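Local coordinates for exoglucanase A (Cellulomonas fimi, PDB 7CBD), which hydrolyses the beta-1,4-glucosidic bonds of cellulose with inversion at the anomeric carbon, releasing cellobiose from the non-reducing chain ends, at residues Phe223-Thr237 / Gly285-Asn299. Sequence-based numbering, arbitrary orientation.
Sequences FASIDGFVSDVANTT and GFPSSIGMLVDTSRN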
ATOM      1  N   PHE A 223      18.002   1.730 -15.639  1.00  7.68           N
ATOM      2  CA  PHE A 223      17.612   2.281 -14.347  1.00  8.20           C
ATOM      3  C   PHE A 223      16.596   3.408 -14.482  1.00  9.19           C
ATOM      4  O   PHE A 223      15.782   3.613 -13.578  1.00 10.41           O
ATOM      5  CB  PHE A 223      18.847   2.699 -13.551  1.00  8.78           C
ATOM      6  CG  PHE A 223      19.631   1.526 -13.025  1.00  9.09           C
ATOM      7  CD1 PHE A 223      19.187   0.828 -11.914  1.00  9.80           C
ATOM      8  CD2 PHE A 223      20.777   1.088 -13.672  1.00  9.91           C
ATOM      9  CE1 PHE A 223      19.884  -0.277 -11.442  1.00 10.19           C
ATOM     10  CE2 PHE A 223      21.482  -0.013 -13.207  1.00 11.07           C
ATOM     11  CZ  PHE A 223      21.036  -0.693 -12.089  1.00 11.41           C
ATOM     12  N   ALA A 224      16.588   4.117 -15.611  1.00  8.81           N
ATOM     13  CA  ALA A 224      15.617   5.192 -15.801  1.00  8.90           C
ATOM     14  C   ALA A 224      14.172   4.702 -15.807  1.00  7.41           C
ATOM     15  O   ALA A 224      13.251   5.515 -15.648  1.00  8.29           O
ATOM     16  CB  ALA A 224      15.909   5.936 -17.104  1.00 10.82           C
ATOM     17  N   SER A 225      13.948   3.402 -16.001  0.80  6.63           N
ATOM     18  CA  SER A 225      12.585   2.874 -16.047  0.80  6.42           C
ATOM     19  C   SER A 225      11.860   2.995 -14.721  0.80  6.97           C
ATOM     20  O   SER A 225      10.623   2.985 -14.706  0.80  7.77           O
ATOM     21  CB  SER A 225      12.608   1.402 -16.444  0.80  6.38           C
ATOM     22  OG  SER A 225      13.152   1.240 -17.738  0.80  6.08           O
ATOM     23  N   ILE A 226      12.593   3.070 -13.616  1.00  6.29           N
ATOM     24  CA  ILE A 226      12.019   3.068 -12.278  1.00  5.84           C
ATOM     25  C   ILE A 226      12.314   4.411 -11.629  1.00  5.24           C
ATOM     26  O   ILE A 226      13.475   4.741 -11.361  1.00  6.70           O
ATOM     27  CB  ILE A 226      12.582   1.911 -11.438  1.00  6.58           C
ATOM     28  CG1 ILE A 226      12.218   0.565 -12.073  1.00  7.75           C
ATOM     29  CG2 ILE A 226      12.073   1.987 -10.013  1.00  7.36           C
ATOM     30  CD1 ILE A 226      12.970  -0.617 -11.490  1.00  8.76           C
ATOM     31  N   ASP A 227      11.261   5.177 -11.353  1.00  5.10           N
ATOM     32  CA  ASP A 227      11.439   6.494 -10.753  1.00  5.50           C
ATOM     33  C   ASP A 227      11.633   6.431  -9.245  1.00  5.43           C
ATOM     34  O   ASP A 227      12.305   7.298  -8.671  1.00  6.69           O
ATOM     35  CB  ASP A 227      10.238   7.362 -11.098  1.00  5.57           C
ATOM     36  CG  ASP A 227      10.172   7.658 -12.572  1.00  6.61           C
ATOM     37  OD1 ASP A 227      10.957   8.506 -13.050  1.00  6.98           O
ATOM     38  OD2 ASP A 227       9.354   7.024 -13.259  1.00  7.56           O
ATOM     39  N   GLY A 228      11.075   5.419  -8.595  1.00  5.71           N
ATOM     40  CA  GLY A 228      11.154   5.336  -7.155  1.00  5.48           C
ATOM     41  C   GLY A 228      10.534   4.046  -6.674  1.00  4.47           C
ATOM     42  O   GLY A 228      10.240   3.142  -7.461  1.00  5.47           O
ATOM     43  N   PHE A 229      10.325   3.982  -5.363  1.00  5.39           N
ATOM     44  CA  PHE A 229       9.874   2.768  -4.693  1.00  4.82           C
ATOM     45  C   PHE A 229       8.828   3.135  -3.651  1.00  5.35           C
ATOM     46  O   PHE A 229       8.874   4.217  -3.068  1.00  6.90           O
ATOM     47  CB  PHE A 229      11.074   2.064  -4.049  1.00  6.04           C
ATOM     48  CG  PHE A 229      12.107   1.653  -5.053  1.00  6.18           C
ATOM     49  CD1 PHE A 229      12.062   0.397  -5.635  1.00  7.43           C
ATOM     50  CD2 PHE A 229      13.095   2.543  -5.465  1.00  7.66           C
ATOM     51  CE1 PHE A 229      12.990   0.027  -6.595  1.00  8.09           C
ATOM     52  CE2 PHE A 229      14.019   2.182  -6.424  1.00  8.26           C
ATOM     53  CZ  PHE A 229      13.968   0.924  -6.984  1.00  8.36           C
ATOM     54  N   VAL A 230       7.876   2.231  -3.416  1.00  5.05           N
ATOM     55  CA  VAL A 230       6.796   2.488  -2.464  1.00  4.96           C
ATOM     56  C   VAL A 230       6.678   1.325  -1.484  1.00  4.72           C
ATOM     57  O   VAL A 230       6.651   0.156  -1.893  1.00  5.60           O
ATOM     58  CB  VAL A 230       5.451   2.794  -3.169  1.00  4.64           C
ATOM     59  CG1 VAL A 230       5.069   1.714  -4.173  1.00  6.15           C
ATOM     60  CG2 VAL A 230       4.342   3.034  -2.154  1.00  5.67           C
ATOM     61  N   SER A 231       6.634   1.649  -0.191  1.00  4.39           N
ATOM     62  CA  SER A 231       6.515   0.645   0.855  1.00  4.31           C
ATOM     63  C   SER A 231       5.159   0.724   1.549  1.00  3.87           C
ATOM     64  O   SER A 231       4.444   1.731   1.468  1.00  4.78           O
ATOM     65  CB  SER A 231       7.644   0.761   1.889  1.00  5.24           C
ATOM     66  OG  SER A 231       7.332   1.703   2.904  1.00  6.14           O
ATOM     67  N   ASP A 232       4.814  -0.374   2.222  1.00  3.83           N
ATOM     68  CA  ASP A 232       3.652  -0.485   3.095  1.00  4.68           C
ATOM     69  C   ASP A 232       2.339  -0.509   2.329  1.00  5.11           C
ATOM     70  O   ASP A 232       1.276  -0.331   2.955  1.00  5.53           O
ATOM     71  CB  ASP A 232       3.619   0.631   4.156  1.00  5.76           C
ATOM     72  CG  ASP A 232       3.293   0.141   5.560  1.00  5.56           C
ATOM     73  OD1 ASP A 232       3.283  -1.080   5.823  1.00  6.49           O
ATOM     74  OD2 ASP A 232       3.079   1.029   6.424  1.00  6.44           O
ATOM     75  N   VAL A 233       2.349  -0.725   1.002  1.00  5.34           N
ATOM     76  CA  VAL A 233       1.059  -0.664   0.319  1.00  6.35           C
ATOM     77  C   VAL A 233       0.129  -1.762   0.803  1.00  5.21           C
ATOM     78  O   VAL A 233       0.491  -2.945   0.914  1.00  5.88           O
ATOM     79  CB  VAL A 233       1.079  -0.401  -1.202  1.00 12.92           C
ATOM     80  CG1 VAL A 233       2.451  -0.055  -1.783  1.00  9.12           C
ATOM     81  CG2 VAL A 233       0.259  -1.385  -1.970  1.00 11.70           C
ATOM     82  N   ALA A 234      -1.067  -1.343   1.175  1.00  5.58           N
ATOM     83  CA  ALA A 234      -2.110  -2.198   1.717  1.00  6.52           C
ATOM     84  C   ALA A 234      -1.713  -2.878   3.013  1.00  6.64           C
ATOM     85  O   ALA A 234      -2.400  -3.800   3.446  1.00  9.08           O
ATOM     86  CB  ALA A 234      -2.620  -3.219   0.692  1.00  6.64           C
ATOM     87  N   ASN A 235      -0.637  -2.438   3.658  1.00  5.05           N
ATOM     88  CA  ASN A 235      -0.197  -2.987   4.931  1.00  5.08           C
ATOM     89  C   ASN A 235      -0.390  -1.950   6.027  1.00  5.79           C
ATOM     90  O   ASN A 235      -0.955  -0.872   5.807  1.00  5.91           O
ATOM     91  CB  ASN A 235       1.243  -3.517   4.843  1.00  7.01           C
ATOM     92  CG  ASN A 235       1.487  -4.700   5.777  1.00  6.39           C
ATOM     93  OD1 ASN A 235       1.709  -4.524   6.975  1.00  7.45           O
ATOM     94  ND2 ASN A 235       1.425  -5.908   5.237  1.00  6.62           N
ATOM     95  N   THR A 236       0.055  -2.303   7.230  1.00  5.47           N
ATOM     96  CA  THR A 236      -0.206  -1.509   8.418  1.00  5.28           C
ATOM     97  C   THR A 236       1.037  -1.237   9.250  1.00  5.51           C
ATOM     98  O   THR A 236       0.917  -0.632  10.318  1.00  6.54           O
ATOM     99  CB  THR A 236      -1.278  -2.172   9.299  1.00  6.48           C
ATOM    100  OG1 THR A 236      -0.837  -3.479   9.686  1.00  6.84           O
ATOM    101  CG2 THR A 236      -2.592  -2.296   8.546  1.00  7.31           C
ATOM    102  N   THR A 237       2.218  -1.635   8.797  1.00  5.84           N
ATOM    103  CA  THR A 237       3.410  -1.425   9.604  1.00  6.05           C
ATOM    104  C   THR A 237       3.577   0.068   9.875  1.00  6.28           C
ATOM    105  O   THR A 237       3.460   0.874   8.943  1.00  6.01           O
ATOM    106  CB  THR A 237       4.613  -1.983   8.862  1.00  6.12           C
ATOM    107  OG1 THR A 237       4.401  -3.386   8.660  1.00  7.65           O
ATOM    108  CG2 THR A 237       5.887  -1.765   9.660  1.00  8.07           C
ATOM    109  N   GLY A 285      22.954  -0.309  -7.718  1.00  8.22           N
ATOM    110  CA  GLY A 285      23.080   0.268  -9.042  1.00  8.37           C
ATOM    111  C   GLY A 285      22.120   1.400  -9.349  1.00  7.77           C
ATOM    112  O   GLY A 285      22.292   2.084 -10.359  1.00  8.15           O
ATOM    113  N   PHE A 286      21.111   1.616  -8.508  1.00  7.37           N
ATOM    114  CA  PHE A 286      20.159   2.685  -8.762  1.00  6.93           C
ATOM    115  C   PHE A 286      20.800   4.042  -8.489  1.00  7.21           C
ATOM    116  O   PHE A 286      21.658   4.164  -7.612  1.00  7.66           O
ATOM    117  CB  PHE A 286      18.921   2.506  -7.881  1.00  7.01           C
ATOM    118  CG  PHE A 286      18.015   1.412  -8.361  1.00  6.47           C
ATOM    119  CD1 PHE A 286      17.034   1.677  -9.309  1.00  7.05           C
ATOM    120  CD2 PHE A 286      18.183   0.104  -7.917  1.00  6.59           C
ATOM    121  CE1 PHE A 286      16.218   0.666  -9.786  1.00  7.98           C
ATOM    122  CE2 PHE A 286      17.368  -0.911  -8.392  1.00  7.14           C
ATOM    123  CZ  PHE A 286      16.381  -0.625  -9.328  1.00  7.53           C
ATOM    124  N   PRO A 287      20.401   5.079  -9.223  1.00  6.93           N
ATOM    125  CA  PRO A 287      20.930   6.416  -8.944  1.00  7.19           C
ATOM    126  C   PRO A 287      20.398   6.929  -7.615  1.00  7.33           C
ATOM    127  O   PRO A 287      19.292   6.592  -7.187  1.00  8.43           O
ATOM    128  CB  PRO A 287      20.407   7.257 -10.112  1.00  7.73           C
ATOM    129  CG  PRO A 287      19.129   6.570 -10.523  1.00  8.02           C
ATOM    130  CD  PRO A 287      19.391   5.091 -10.298  1.00  7.42           C
ATOM    131  N   SER A 288      21.205   7.760  -6.953  1.00  8.25           N
ATOM    132  CA  SER A 288      20.818   8.279  -5.645  1.00 10.18           C
ATOM    133  C   SER A 288      19.535   9.100  -5.699  1.00  8.40           C
ATOM    134  O   SER A 288      18.895   9.299  -4.658  1.00  9.33           O
ATOM    135  CB  SER A 288      21.962   9.091  -5.034  1.00 13.59           C
ATOM    136  OG  SER A 288      22.242  10.239  -5.812  1.00 16.54           O
ATOM    137  N   SER A 289      19.144   9.576  -6.883  0.89  7.93           N
ATOM    138  CA  SER A 289      17.951  10.394  -7.065  0.89  7.16           C
ATOM    139  C   SER A 289      16.649   9.621  -6.884  0.89  7.15           C
ATOM    140  O   SER A 289      15.589  10.249  -6.836  0.89  7.28           O
ATOM    141  CB  SER A 289      17.978  11.009  -8.467  0.89  7.74           C
ATOM    142  OG  SER A 289      18.220  10.012  -9.448  0.89  8.36           O
ATOM    143  N   ILE A 290      16.683   8.289  -6.803  1.00  6.31           N
ATOM    144  CA  ILE A 290      15.440   7.556  -6.571  1.00  6.07           C
ATOM    145  C   ILE A 290      14.768   8.079  -5.306  1.00  6.66           C
ATOM    146  O   ILE A 290      15.430   8.406  -4.313  1.00  7.39           O
ATOM    147  CB  ILE A 290      15.652   6.032  -6.504  1.00  6.22           C
ATOM    148  CG1 ILE A 290      16.673   5.662  -5.416  1.00  6.89           C
ATOM    149  CG2 ILE A 290      16.031   5.482  -7.888  1.00  8.35           C
ATOM    150  CD1 ILE A 290      16.688   4.188  -5.016  1.00  7.60           C
ATOM    151  N   GLY A 291      13.440   8.175  -5.350  1.00  6.12           N
ATOM    152  CA  GLY A 291      12.659   8.624  -4.215  1.00  6.56           C
ATOM    153  C   GLY A 291      11.758   7.529  -3.689  1.00  6.12           C
ATOM    154  O   GLY A 291      11.475   6.547  -4.386  1.00  7.22           O
ATOM    155  N   MET A 292      11.287   7.698  -2.460  1.00  5.74           N
ATOM    156  CA  MET A 292      10.522   6.679  -1.760  1.00  6.12           C
ATOM    157  C   MET A 292       9.147   7.221  -1.403  1.00  5.23           C
ATOM    158  O   MET A 292       8.983   8.412  -1.127  1.00  5.67           O
ATOM    159  CB  MET A 292      11.235   6.241  -0.464  1.00  6.59           C
ATOM    160  CG  MET A 292      12.730   5.961  -0.647  1.00  8.14           C
ATOM    161  SD  MET A 292      13.152   4.640  -1.803  1.00  8.24           S
ATOM    162  CE  MET A 292      12.801   3.240  -0.756  1.00 11.12           C
ATOM    163  N   LEU A 293       8.162   6.327  -1.405  1.00  5.22           N
ATOM    164  CA  LEU A 293       6.823   6.616  -0.918  1.00  5.18           C
ATOM    165  C   LEU A 293       6.484   5.630   0.190  1.00  4.48           C
ATOM    166  O   LEU A 293       6.945   4.488   0.167  1.00  5.77           O
ATOM    167  CB  LEU A 293       5.769   6.432  -2.016  1.00  6.40           C
ATOM    168  CG  LEU A 293       5.927   7.234  -3.302  1.00  5.65           C
ATOM    169  CD1 LEU A 293       4.889   6.785  -4.310  1.00  6.86           C
ATOM    170  CD2 LEU A 293       5.786   8.729  -3.027  1.00  7.60           C
ATOM    171  N   VAL A 294       5.673   6.064   1.159  1.00  4.61           N
ATOM    172  CA  VAL A 294       5.049   5.158   2.117  1.00  5.09           C
ATOM    173  C   VAL A 294       3.540   5.294   1.984  1.00  4.51           C
ATOM    174  O   VAL A 294       3.017   6.414   1.986  1.00  5.34           O
ATOM    175  CB  VAL A 294       5.486   5.426   3.572  1.00  6.62           C
ATOM    176  CG1 VAL A 294       4.802   4.435   4.510  1.00  6.65           C
ATOM    177  CG2 VAL A 294       6.982   5.317   3.719  1.00  6.65           C
ATOM    178  N   ASP A 295       2.849   4.156   1.862  1.00  4.84           N
ATOM    179  CA  ASP A 295       1.395   4.102   1.949  1.00  4.67           C
ATOM    180  C   ASP A 295       1.017   4.232   3.417  1.00  4.91           C
ATOM    181  O   ASP A 295       1.209   3.291   4.197  1.00  5.49           O
ATOM    182  CB  ASP A 295       0.902   2.768   1.394  1.00  4.04           C
ATOM    183  CG  ASP A 295      -0.616   2.660   1.369  1.00  4.73           C
ATOM    184  OD1 ASP A 295      -1.299   3.601   1.825  1.00  5.03           O
ATOM    185  OD2 ASP A 295      -1.134   1.637   0.877  1.00  5.61           O
ATOM    186  N   THR A 296       0.493   5.400   3.795  1.00  5.44           N
ATOM    187  CA  THR A 296       0.117   5.705   5.174  1.00  4.60           C
ATOM    188  C   THR A 296      -1.381   5.534   5.422  1.00  5.26           C
ATOM    189  O   THR A 296      -1.903   6.008   6.441  1.00  6.04           O
ATOM    190  CB  THR A 296       0.567   7.123   5.536  1.00  6.00           C
ATOM    191  OG1 THR A 296       0.028   8.046   4.583  1.00  6.21           O
ATOM    192  CG2 THR A 296       2.084   7.228   5.522  1.00  6.91           C
ATOM    193  N   SER A 297      -2.073   4.824   4.528  1.00  5.15           N
ATOM    194  CA  SER A 297      -3.525   4.718   4.608  1.00  5.05           C
ATOM    195  C   SER A 297      -4.001   4.087   5.910  1.00  5.10           C
ATOM    196  O   SER A 297      -5.051   4.476   6.438  1.00  6.57           O
ATOM    197  CB  SER A 297      -4.048   3.920   3.419  1.00  5.64           C
ATOM    198  OG  SER A 297      -3.377   2.676   3.274  1.00  5.89           O
ATOM    199  N   ARG A 298      -3.278   3.080   6.418  1.00  5.52           N
ATOM    200  CA  ARG A 298      -3.808   2.284   7.519  1.00  5.91           C
ATOM    201  C   ARG A 298      -2.742   1.920   8.544  1.00  5.24           C
ATOM    202  O   ARG A 298      -2.875   0.905   9.240  1.00  6.11           O
ATOM    203  CB  ARG A 298      -4.532   1.027   7.006  1.00  6.36           C
ATOM    204  CG  ARG A 298      -5.677   1.339   6.048  1.00  6.93           C
ATOM    205  CD  ARG A 298      -6.442   0.100   5.624  1.00  7.23           C
ATOM    206  NE  ARG A 298      -5.554  -0.840   4.942  1.00  6.99           N
ATOM    207  CZ  ARG A 298      -5.933  -2.023   4.462  1.00  7.18           C
ATOM    208  NH1 ARG A 298      -7.196  -2.428   4.596  1.00  8.24           N
ATOM    209  NH2 ARG A 298      -5.044  -2.812   3.863  1.00  8.55           N
ATOM    210  N   ASN A 299      -1.700   2.744   8.687  1.00  5.20           N
ATOM    211  CA  ASN A 299      -0.566   2.418   9.547  1.00  5.66           C
ATOM    212  C   ASN A 299      -0.450   3.330  10.768  1.00  5.74           C
ATOM    213  O   ASN A 299       0.618   3.393  11.381  1.00  6.52           O
ATOM    214  CB  ASN A 299       0.752   2.367   8.762  1.00  5.84           C
ATOM    215  CG  ASN A 299       1.181   3.722   8.226  1.00  6.46           C
ATOM    216  OD1 ASN A 299       0.521   4.733   8.441  1.00  6.62           O
ATOM    217  ND2 ASN A 299       2.303   3.740   7.509  1.00  8.27           N
TER
HETATM  218  O   HOH W   1      -2.968  -0.062   4.023  1.00  5.92           O
HETATM  219  O   HOH W   2      -0.712   1.938   5.648  1.00  6.13           O
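F286 is held between two phenylalanines of 223-237, whose edges point at its opposite faces: F223 CD1 lies 3.5 Å from F286 CD1, and F229 CZ 3.6 Å from F286 CE1. Both pairs are T-shaped, with planes at 80° and 86°, and flat rings suit this interlocking beside helix 202-218. The F223 ring also lies over G285 O; G285 ends helix 270-283 in a Schellman motif with positive phi, a conformation glycine takes easily.

Beyond the cluster, strands 228-231 and 291-295 pair in parallel, neighbours in the central sheet of the family 6 catalytic domain. F229 N bonds to G291 O, L293 N to F229 O, S231 N to L293 O and D295 N to S231 O.

At the C-terminal ends, where the active site lies, polar side chains take over. R298 can be followed outward: CB meets T236 CG2 at 4.1 Å, the chain bends at chi3 (-60°), NE donates to a water shared with N235 O and S297 OG, and NH2 reaches A234 O at 2.9 Å in a weak bond. That NH2 also forms a salt bridge with D371, a predicted active-site residue. D295 offers two acceptor oxygens: OD2 takes A234 N from the facing loop at 3.0 Å, while OD1 accepts S297 N, in an Asx turn, and S297 OG, both from one face of the carboxylate.

A234 O (weakly), a water and D371 thus hold R298 in place, consistent with a second-shell residue that positions D371.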